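Carbohydrate-binding protein (Flavonifractor plautii, PDB 6N1B) probably removes the acetyl group from terminal N-acetylgalactosamine of the blood group A antigen, a step in converting A to O type blood. Local coordinates at residues Q51-D56 with R385-G390; G298-L303 with L321-D326; F332-S337 with V354-L359. One frame throughout, in Å; residues are numbered along the deposited sequence.

Interaction 1 (Q51-D56 with R385-G390); sequences QVTHPD and RIWRIG. With CA (calcium ion), chain D.
Gln51 and Trp387 meet where two blades of what the strand topology indicates is a five-bladed beta-propeller come together. Strand 52-60 is an edge strand of one sheet, and 385-395 lies between two neighbours in another. Their short segments approach to 4.7 Å at an angle of 41°, so they diverge instead of forming a regular sheet. Val52 N gives its hydrogen to Trp387 O (3.0 Å). The amide of Gln51 answers in the other direction: Trp387 N donates to Gln51 OE1 at 3.1 Å, with 161° at the hydrogen. The glutamine chain lies extended, and its CG, set anti to the carbonyl carbon (chi1 -61°), carries OE1 out to that N-H. Its NE2 is taken up by Asp383 and Ala48.

The tight part of the contact is largely apolar. Ile389 CD1 presses on Val52 CG2 at 3.6 Å, the two side chains crossing at about a right angle, and meets Pro55 CB at 3.9 Å; the Pro55 ring lays its CB, CG and CD against the Ile389 branches. Beside this cluster, Thr53 runs along the Trp387 side chain, with OG1 at the ring edge, 3.5 Å from CE3, while also bonding to Ser357. Gln51 CG lies over one face of the buried Arg388 guanidinium, whose NH1 bonds to Asp49 O.

Toward Arg385, which is partly exposed, the packing gives way to water: one water lies within hydrogen-bonding distance of both Gln51 OE1 and Arg385 O. At the far end, beyond contact with 385-390, Asp56 helps build a calcium site with Asp122, Asp274 and four waters, its carboxylate gripping the ion through both oxygens: OD1 at 2.4 Å and OD2 at 2.6 Å from the calcium.

Interaction 2 (G298-L303 with L321-D326); sequences GSVLHL and LSPGPD
Leu301 and Leu321 make a single antiparallel bridge, a hydrogen-bonded pair, between the start of a blade strand of the probable propeller and the loop that leads on to strand 333-342. The backbone from Gly298 to Leu301 runs 164° from that of Leu321 to Pro323, so nearly antiparallel. Of the two backbone bonds, Leu301 N to Leu321 O is short, at 2.9 Å, and nearly straight at 170°. The return bond from Leu321 N to Leu301 O is weak, at 3.4 Å. One bridge is all that forms between these segments, since 321-326 is not a regular strand.

Apolar contacts flank it. The two leucine side chains lie side by side, pointing the same way, with Leu301 CD1 3.8 Å from Leu321 CB. Val300 CG1 touches Pro323 CD at 4.0 Å, and the same proline ring leans against the carbonyl of Ser299.

Strand 333-342 backs the pair: both leucines and Pro323 rest on its Ile334, and Ser299 OG bonds to Ile334 O. Strand 283-291 supplies Ile287 and Gln289 under Leu301, and farther along Leu303 packs on Met399 and Leu403 of helix 396-404.

Interaction 3 (F332-S337 with V354-L359); sequences FQIYRS and VWYSAL
Leu359 lays its CD1 methyl against the ring of Tyr335, 3.7 Å from CD1 of the tyrosine, and the two side chains cross obliquely. Gln333 runs alongside the same leucine and points the same way. The hydroxyl of Tyr335 is held by Trp271; both residues line the glycan pocket, and Tyr335 touches the bound alpha-galactose.

Backbone bonds fix this end. Phe332 N donates to Leu359 O at 2.9 Å, and Leu359 N donates to Gln333 O at 3.2 Å, with 163° at the carbonyl oxygen. Gln333 pairs with Leu359 in the hydrogen-bonded antiparallel sense, though the bond to Leu359 O comes from Phe332 N; the non-hydrogen-bonded pair Ile334 with Ala358 follows. Strands 333-342 and 351-361 form a beta hairpin, the former at the edge of its blade in the probable five-bladed propeller. A beta bulge interrupts the hairpin: between Ile334 and Ser337 the register slips by one residue, and the next pair is Ser337 with Tyr356.

Ser357 works inside the bulge. Its carbonyl receives Tyr335 N at 2.7 Å, with the donor 42° out of the carbonyl plane. Its OG, placed between backbone N and carbonyl carbon (chi1 68°), donates to Arg336 O at 2.7 Å, while Ser357 N adds only a weak bond to that oxygen. The same OG sits at the Tyr335 ring edge. Ser337 OG turns back along its own strand to Tyr335 O (2.9 Å), tucked against Tyr356 CB.

Where Ile334, Ala358 and Tyr356 share a face, Ile334 CD1 reaches the tyrosine ring at CE2, 3.9 Å away; Asp330 takes the phenol. Arg336 points away from the partner strand, its guanidinium bonded to the calcium ligands Asp56 and Asp122.

How the interactions relate
From the N terminus, 51-56 comes first, and its partner 385-390 follows only after 328 intervening residues, so interaction 1 closes a loop that holds the other two. Within it, interaction 2 closes a short loop between 298-303 and 321-326 before interaction 3 opens its hairpin; those two lie in series and none cross. Interaction 3 is the bridge in space. Its Tyr356 O receives Gly390 N of interaction 1, and strand 333-342 touches both 51-56 and 298-303. Three probable blades are thereby joined. Interactions 1 and 3 reach the calcium and glycan sites, while interaction 2 lies farther out.

Interaction 1 (Q51-D56 with R385-G390)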
loop_
_atom_site.group_PDB
_atom_site.type_symbol
_atom_site.label_atom_id
_atom_site.label_comp_id
_atom_site.label_asym_id
_atom_site.label_seq_id
_atom_site.Cartn_x
_atom_site.Cartn_y
_atom_site.Cartn_z
ATOM N N GLN A 51 14.689 5.860 -4.032
ATOM C CA GLN A 51 14.249 4.550 -3.588
ATOM C C GLN A 51 12.885 4.687 -2.838
ATOM O O GLN A 51 12.770 5.565 -1.984
ATOM C CB GLN A 51 15.304 3.854 -2.739
ATOM C CG GLN A 51 16.619 3.598 -3.481
ATOM C CD GLN A 51 17.585 2.886 -2.612
ATOM O OE1 GLN A 51 17.280 1.744 -2.218
ATOM N NE2 GLN A 51 18.705 3.509 -2.266
ATOM N N VAL A 52 11.978 3.763 -3.184
ATOM C CA VAL A 52 10.599 3.932 -2.810
ATOM C C VAL A 52 9.968 2.536 -2.655
ATOM O O VAL A 52 10.400 1.555 -3.268
ATOM C CB VAL A 52 9.783 4.746 -3.828
ATOM C CG1 VAL A 52 10.179 6.240 -3.808
ATOM C CG2 VAL A 52 9.932 4.187 -5.245
ATOM N N THR A 53 8.888 2.502 -1.792
ATOM C CA THR A 53 8.141 1.258 -1.570
ATOM C C THR A 53 6.718 1.535 -1.221
ATOM O O THR A 53 6.320 2.672 -0.946
ATOM C CB THR A 53 8.912 0.425 -0.452
ATOM O OG1 THR A 53 8.457 -0.911 -0.504
ATOM C CG2 THR A 53 8.668 1.020 0.901
ATOM N N HIS A 54 5.985 0.429 -1.193
ATOM C CA HIS A 54 4.630 0.457 -0.652
ATOM C C HIS A 54 3.713 1.543 -1.251
ATOM O O HIS A 54 3.205 2.439 -0.571
ATOM C CB HIS A 54 4.651 0.533 0.866
ATOM C CG HIS A 54 3.401 0.134 1.599
ATOM N ND1 HIS A 54 2.143 0.744 1.562
ATOM C CD2 HIS A 54 3.393 -0.897 2.515
ATOM C CE1 HIS A 54 1.399 0.039 2.458
ATOM N NE2 HIS A 54 2.124 -0.933 2.991
ATOM N N PRO A 55 3.516 1.454 -2.581
ATOM C CA PRO A 55 2.592 2.350 -3.184
ATOM C C PRO A 55 1.163 2.038 -2.732
ATOM O O PRO A 55 0.843 0.874 -2.522
ATOM C CB PRO A 55 2.727 2.119 -4.681
ATOM C CG PRO A 55 3.076 0.640 -4.718
ATOM C CD PRO A 55 3.984 0.422 -3.535
ATOM N N ASP A 56 0.292 3.049 -2.853
ATOM C CA ASP A 56 -1.152 2.840 -2.848
ATOM C C ASP A 56 -1.806 3.798 -3.868
ATOM O O ASP A 56 -1.601 5.033 -3.700
ATOM C CB ASP A 56 -1.762 2.962 -1.461
ATOM C CG ASP A 56 -3.114 2.260 -1.450
ATOM O OD1 ASP A 56 -3.201 1.074 -1.829
ATOM O OD2 ASP A 56 -4.151 2.951 -1.151
ATOM N N ARG A 385 20.389 -3.410 -0.360
ATOM C CA ARG A 385 19.369 -3.736 -1.338
ATOM C C ARG A 385 18.883 -2.367 -1.896
ATOM O O ARG A 385 19.268 -1.337 -1.345
ATOM C CB ARG A 385 18.173 -4.449 -0.576
ATOM C CG ARG A 385 18.582 -5.714 0.122
ATOM C CD ARG A 385 17.421 -6.421 0.788
ATOM N NE ARG A 385 17.932 -7.635 1.420
ATOM C CZ ARG A 385 17.516 -8.129 2.559
ATOM N NH1 ARG A 385 16.567 -7.586 3.284
ATOM N NH2 ARG A 385 18.208 -9.175 3.016
ATOM N N ILE A 386 18.123 -2.448 -2.964
ATOM C CA ILE A 386 17.536 -1.254 -3.571
ATOM C C ILE A 386 16.025 -1.468 -3.646
ATOM O O ILE A 386 15.527 -2.502 -4.015
ATOM C CB ILE A 386 18.097 -0.978 -4.980
ATOM C CG1 ILE A 386 19.564 -0.611 -4.957
ATOM C CG2 ILE A 386 17.319 0.109 -5.714
ATOM C CD1 ILE A 386 19.887 0.802 -4.460
ATOM N N TRP A 387 15.296 -0.413 -3.265
ATOM C CA TRP A 387 13.831 -0.397 -3.205
ATOM C C TRP A 387 13.250 0.376 -4.391
ATOM O O TRP A 387 13.569 1.594 -4.517
ATOM C CB TRP A 387 13.315 0.271 -1.917
ATOM C CG TRP A 387 13.860 -0.227 -0.606
ATOM C CD1 TRP A 387 15.088 -0.065 -0.123
ATOM C CD2 TRP A 387 13.106 -0.956 0.415
ATOM N NE1 TRP A 387 15.211 -0.581 1.186
ATOM C CE2 TRP A 387 13.991 -1.163 1.508
ATOM C CE3 TRP A 387 11.817 -1.400 0.490
ATOM C CZ2 TRP A 387 13.603 -1.775 2.682
ATOM C CZ3 TRP A 387 11.412 -2.098 1.659
ATOM C CH2 TRP A 387 12.318 -2.255 2.717
ATOM N N ARG A 388 12.359 -0.225 -5.172
ATOM C CA ARG A 388 11.663 0.502 -6.230
ATOM C C ARG A 388 10.200 0.044 -6.348
ATOM O O ARG A 388 9.771 -0.985 -5.786
ATOM C CB ARG A 388 12.318 0.191 -7.631
ATOM C CG ARG A 388 13.776 0.517 -7.823
ATOM C CD ARG A 388 14.095 2.006 -7.711
ATOM N NE ARG A 388 15.508 2.165 -8.001
ATOM C CZ ARG A 388 16.216 3.237 -7.753
ATOM N NH1 ARG A 388 15.656 4.325 -7.195
ATOM N NH2 ARG A 388 17.528 3.247 -8.058
ATOM N N ILE A 389 9.447 0.815 -7.148
ATOM C CA ILE A 389 8.054 0.513 -7.512
ATOM C C ILE A 389 7.957 0.381 -9.005
ATOM O O ILE A 389 8.402 1.285 -9.753
ATOM C CB ILE A 389 7.099 1.675 -7.058
ATOM C CG1 ILE A 389 7.076 1.772 -5.534
ATOM C CG2 ILE A 389 5.707 1.464 -7.611
ATOM C CD1 ILE A 389 6.494 3.120 -5.024
ATOM N N GLY A 390 7.360 -0.731 -9.439
ATOM C CA GLY A 390 7.069 -1.019 -10.835
ATOM C C GLY A 390 5.616 -1.383 -11.090
ATOM O O GLY A 390 4.771 -1.019 -10.268
HETATM CA CA CA D . -5.554 0.805 -1.252
HETATM O O HOH W 1 18.819 0.899 0.231
HETATM O O HOH W 2 -5.901 0.001 -3.427
HETATM O O HOH W 3 -6.321 2.782 -3.041
HETATM O O HOH W 4 -7.484 -0.281 -0.329
HETATM O O HOH W 5 -7.077 2.393 -0.187
#

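Interaction 2 (G298-L303 with L321-D326)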
loop_
_atom_site.group_PDB
_atom_site.type_symbol
_atom_site.label_atom_id
_atom_site.label_comp_id
_atom_site.label_asym_id
_atom_site.label_seq_id
_atom_site.Cartn_x
_atom_site.Cartn_y
_atom_site.Cartn_z
ATOM N N GLY A 298 12.181 -13.113 0.529
ATOM C CA GLY A 298 11.700 -13.919 -0.634
ATOM C C GLY A 298 10.221 -13.929 -0.836
ATOM O O GLY A 298 9.701 -14.741 -1.588
ATOM N N SER A 299 9.502 -12.978 -0.193
ATOM C CA SER A 299 8.042 -12.989 -0.333
ATOM C C SER A 299 7.546 -12.861 -1.729
ATOM O O SER A 299 8.214 -12.282 -2.606
ATOM C CB SER A 299 7.496 -11.845 0.525
ATOM O OG SER A 299 8.036 -10.540 0.182
ATOM N N VAL A 300 6.349 -13.398 -1.902
ATOM C CA VAL A 300 5.638 -13.414 -3.134
ATOM C C VAL A 300 4.259 -12.728 -2.916
ATOM O O VAL A 300 3.902 -12.393 -1.766
ATOM C CB VAL A 300 5.377 -14.821 -3.646
ATOM C CG1 VAL A 300 6.681 -15.513 -3.997
ATOM C CG2 VAL A 300 4.624 -15.692 -2.635
ATOM N N LEU A 301 3.528 -12.482 -4.010
ATOM C CA LEU A 301 2.135 -12.070 -3.859
ATOM C C LEU A 301 1.269 -13.313 -4.145
ATOM O O LEU A 301 1.511 -14.096 -5.036
ATOM C CB LEU A 301 1.730 -11.011 -4.894
ATOM C CG LEU A 301 2.520 -9.732 -4.852
ATOM C CD1 LEU A 301 2.052 -8.742 -5.885
ATOM C CD2 LEU A 301 2.614 -9.103 -3.470
ATOM N N HIS A 302 0.156 -13.365 -3.362
ATOM C CA HIS A 302 -0.966 -14.257 -3.611
ATOM C C HIS A 302 -2.298 -13.425 -3.733
ATOM O O HIS A 302 -2.326 -12.360 -3.139
ATOM C CB HIS A 302 -1.079 -15.421 -2.614
ATOM C CG HIS A 302 -0.127 -16.548 -2.878
ATOM N ND1 HIS A 302 -0.581 -17.731 -3.501
ATOM C CD2 HIS A 302 1.175 -16.732 -2.627
ATOM C CE1 HIS A 302 0.461 -18.541 -3.647
ATOM N NE2 HIS A 302 1.524 -17.965 -3.136
ATOM N N LEU A 303 -3.259 -14.023 -4.392
ATOM C CA LEU A 303 -4.574 -13.426 -4.516
ATOM C C LEU A 303 -5.557 -14.159 -3.586
ATOM O O LEU A 303 -5.561 -15.393 -3.592
ATOM C CB LEU A 303 -5.047 -13.497 -5.969
ATOM C CG LEU A 303 -6.264 -12.654 -6.354
ATOM C CD1 LEU A 303 -5.842 -11.219 -6.326
ATOM C CD2 LEU A 303 -6.802 -13.117 -7.669
ATOM N N LEU A 321 2.606 -13.194 -8.180
ATOM C CA LEU A 321 3.782 -12.481 -8.661
ATOM C C LEU A 321 4.932 -12.996 -7.808
ATOM O O LEU A 321 4.807 -13.080 -6.571
ATOM C CB LEU A 321 3.640 -10.977 -8.566
ATOM C CG LEU A 321 4.538 -10.112 -9.452
ATOM C CD1 LEU A 321 4.165 -10.351 -10.901
ATOM C CD2 LEU A 321 4.464 -8.682 -9.080
ATOM N N SER A 322 6.118 -13.208 -8.451
ATOM C CA SER A 322 7.266 -13.701 -7.778
ATOM C C SER A 322 8.492 -12.820 -8.072
ATOM O O SER A 322 8.480 -12.148 -9.123
ATOM C CB SER A 322 7.538 -15.134 -8.250
ATOM O OG SER A 322 6.474 -16.029 -7.968
ATOM N N PRO A 323 9.539 -12.920 -7.281
ATOM C CA PRO A 323 10.785 -12.193 -7.601
ATOM C C PRO A 323 11.280 -12.554 -8.990
ATOM O O PRO A 323 11.129 -13.692 -9.473
ATOM C CB PRO A 323 11.755 -12.627 -6.489
ATOM C CG PRO A 323 10.899 -13.077 -5.395
ATOM C CD PRO A 323 9.627 -13.611 -5.961
ATOM N N GLY A 324 11.905 -11.552 -9.612
ATOM C CA GLY A 324 12.543 -11.764 -10.915
ATOM C C GLY A 324 13.818 -12.583 -10.807
ATOM O O GLY A 324 14.323 -12.923 -9.712
ATOM N N PRO A 325 14.463 -12.861 -11.930
ATOM C CA PRO A 325 15.691 -13.655 -11.943
ATOM C C PRO A 325 16.832 -12.854 -11.323
ATOM O O PRO A 325 16.834 -11.643 -11.264
ATOM C CB PRO A 325 15.945 -13.882 -13.430
ATOM C CG PRO A 325 15.073 -13.019 -14.139
ATOM C CD PRO A 325 13.973 -12.558 -13.304
ATOM N N ASP A 326 17.863 -13.579 -10.901
ATOM C CA ASP A 326 19.057 -12.938 -10.280
ATOM C C ASP A 326 19.520 -11.807 -11.114
ATOM O O ASP A 326 19.769 -11.960 -12.349
ATOM C CB ASP A 326 20.150 -13.963 -10.043
ATOM C CG ASP A 326 19.828 -14.969 -9.065
ATOM O OD1 ASP A 326 19.268 -14.740 -8.007
ATOM O OD2 ASP A 326 20.361 -16.074 -9.280
#

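Interaction 3 (F332-S337 with V354-L359)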
loop_
_atom_site.group_PDB
_atom_site.type_symbol
_atom_site.label_atom_id
_atom_site.label_comp_id
_atom_site.label_asym_id
_atom_site.label_seq_id
_atom_site.Cartn_x
_atom_site.Cartn_y
_atom_site.Cartn_z
ATOM N N PHE A 332 14.920 -9.893 -5.077
ATOM C CA PHE A 332 14.930 -10.322 -3.663
ATOM C C PHE A 332 13.590 -10.765 -3.174
ATOM O O PHE A 332 13.432 -11.847 -2.555
ATOM C CB PHE A 332 15.558 -9.310 -2.749
ATOM C CG PHE A 332 15.613 -9.747 -1.279
ATOM C CD1 PHE A 332 16.373 -10.821 -0.907
ATOM C CD2 PHE A 332 14.823 -9.138 -0.353
ATOM C CE1 PHE A 332 16.340 -11.282 0.388
ATOM C CE2 PHE A 332 14.800 -9.643 0.972
ATOM C CZ PHE A 332 15.594 -10.656 1.319
ATOM N N GLN A 333 12.606 -9.891 -3.314
ATOM C CA GLN A 333 11.244 -10.169 -2.844
ATOM C C GLN A 333 10.284 -9.257 -3.570
ATOM O O GLN A 333 10.718 -8.139 -3.962
ATOM C CB GLN A 333 11.132 -9.997 -1.331
ATOM C CG GLN A 333 11.026 -8.599 -0.840
ATOM C CD GLN A 333 11.285 -8.440 0.633
ATOM O OE1 GLN A 333 10.592 -9.214 1.510
ATOM N NE2 GLN A 333 12.103 -7.571 1.019
ATOM N N ILE A 334 9.017 -9.703 -3.682
ATOM C CA ILE A 334 7.979 -8.777 -4.018
ATOM C C ILE A 334 7.434 -8.182 -2.758
ATOM O O ILE A 334 7.169 -8.929 -1.769
ATOM C CB ILE A 334 6.877 -9.392 -4.873
ATOM C CG1 ILE A 334 7.439 -10.146 -6.090
ATOM C CG2 ILE A 334 5.876 -8.387 -5.254
ATOM C CD1 ILE A 334 8.238 -9.308 -7.011
ATOM N N TYR A 335 7.334 -6.864 -2.719
ATOM C CA TYR A 335 6.893 -6.130 -1.537
ATOM C C TYR A 335 5.434 -5.650 -1.751
ATOM O O TYR A 335 4.770 -6.054 -2.686
ATOM C CB TYR A 335 7.898 -4.976 -1.197
ATOM C CG TYR A 335 8.085 -4.754 0.283
ATOM C CD1 TYR A 335 8.916 -5.698 0.972
ATOM C CD2 TYR A 335 7.503 -3.766 1.033
ATOM C CE1 TYR A 335 9.080 -5.584 2.364
ATOM C CE2 TYR A 335 7.627 -3.648 2.392
ATOM C CZ TYR A 335 8.453 -4.609 3.056
ATOM O OH TYR A 335 8.555 -4.542 4.459
ATOM N N ARG A 336 4.950 -4.829 -0.819
ATOM C CA ARG A 336 3.556 -4.488 -0.848
ATOM C C ARG A 336 3.118 -3.859 -2.119
ATOM O O ARG A 336 3.824 -2.999 -2.666
ATOM C CB ARG A 336 3.261 -3.583 0.370
ATOM C CG ARG A 336 1.756 -3.417 0.651
ATOM C CD ARG A 336 1.012 -2.281 -0.076
ATOM N NE ARG A 336 -0.286 -2.114 0.606
ATOM C CZ ARG A 336 -1.209 -1.205 0.267
ATOM N NH1 ARG A 336 -1.041 -0.422 -0.778
ATOM N NH2 ARG A 336 -2.345 -1.184 0.926
ATOM N N SER A 337 1.977 -4.278 -2.629
ATOM C CA SER A 337 1.514 -3.892 -3.954
ATOM C C SER A 337 0.109 -3.338 -3.867
ATOM O O SER A 337 -0.668 -3.695 -2.950
ATOM C CB SER A 337 1.621 -5.084 -4.857
ATOM O OG SER A 337 3.012 -5.529 -4.920
ATOM N N VAL A 354 -1.548 -3.603 -11.533
ATOM C CA VAL A 354 -0.859 -3.823 -10.271
ATOM C C VAL A 354 0.355 -2.971 -10.200
ATOM O O VAL A 354 1.318 -3.154 -11.006
ATOM C CB VAL A 354 -0.538 -5.294 -10.005
ATOM C CG1 VAL A 354 0.151 -5.483 -8.669
ATOM C CG2 VAL A 354 -1.834 -6.150 -10.151
ATOM N N TRP A 355 0.449 -2.053 -9.274
ATOM C CA TRP A 355 1.676 -1.245 -8.948
ATOM C C TRP A 355 2.336 -1.998 -7.853
ATOM O O TRP A 355 1.839 -2.078 -6.719
ATOM C CB TRP A 355 1.296 0.185 -8.601
ATOM C CG TRP A 355 0.729 0.967 -9.758
ATOM C CD1 TRP A 355 1.451 1.799 -10.542
ATOM C CD2 TRP A 355 -0.630 0.990 -10.263
ATOM N NE1 TRP A 355 0.611 2.290 -11.526
ATOM C CE2 TRP A 355 -0.665 1.851 -11.361
ATOM C CE3 TRP A 355 -1.846 0.382 -9.875
ATOM C CZ2 TRP A 355 -1.815 2.059 -12.094
ATOM C CZ3 TRP A 355 -2.973 0.611 -10.562
ATOM C CH2 TRP A 355 -2.957 1.442 -11.686
ATOM N N TYR A 356 3.472 -2.683 -8.168
ATOM C CA TYR A 356 4.156 -3.522 -7.216
ATOM C C TYR A 356 5.436 -2.941 -6.751
ATOM O O TYR A 356 6.221 -2.441 -7.577
ATOM C CB TYR A 356 4.343 -4.965 -7.724
ATOM C CG TYR A 356 5.437 -5.249 -8.741
ATOM C CD1 TYR A 356 5.189 -5.102 -10.110
ATOM C CD2 TYR A 356 6.602 -5.747 -8.361
ATOM C CE1 TYR A 356 6.165 -5.472 -11.070
ATOM C CE2 TYR A 356 7.556 -6.156 -9.269
ATOM C CZ TYR A 356 7.369 -6.057 -10.601
ATOM O OH TYR A 356 8.265 -6.453 -11.538
ATOM N N SER A 357 5.719 -2.966 -5.469
ATOM C CA SER A 357 7.049 -2.643 -5.008
ATOM C C SER A 357 7.880 -3.888 -4.854
ATOM O O SER A 357 7.317 -5.023 -4.754
ATOM C CB SER A 357 7.014 -1.752 -3.784
ATOM O OG SER A 357 6.501 -2.407 -2.609
ATOM N N ALA A 358 9.197 -3.729 -4.918
ATOM C CA ALA A 358 10.106 -4.874 -4.819
ATOM C C ALA A 358 11.480 -4.366 -4.422
ATOM O O ALA A 358 11.735 -3.176 -4.335
ATOM C CB ALA A 358 10.133 -5.669 -6.106
ATOM N N LEU A 359 12.354 -5.339 -4.151
ATOM C CA LEU A 359 13.755 -5.049 -3.768
ATOM C C LEU A 359 14.682 -5.948 -4.584
ATOM O O LEU A 359 14.334 -7.077 -4.883
ATOM C CB LEU A 359 13.995 -5.330 -2.273
ATOM C CG LEU A 359 13.339 -4.404 -1.278
ATOM C CD1 LEU A 359 11.865 -4.671 -1.059
ATOM C CD2 LEU A 359 14.072 -4.461 0.015
#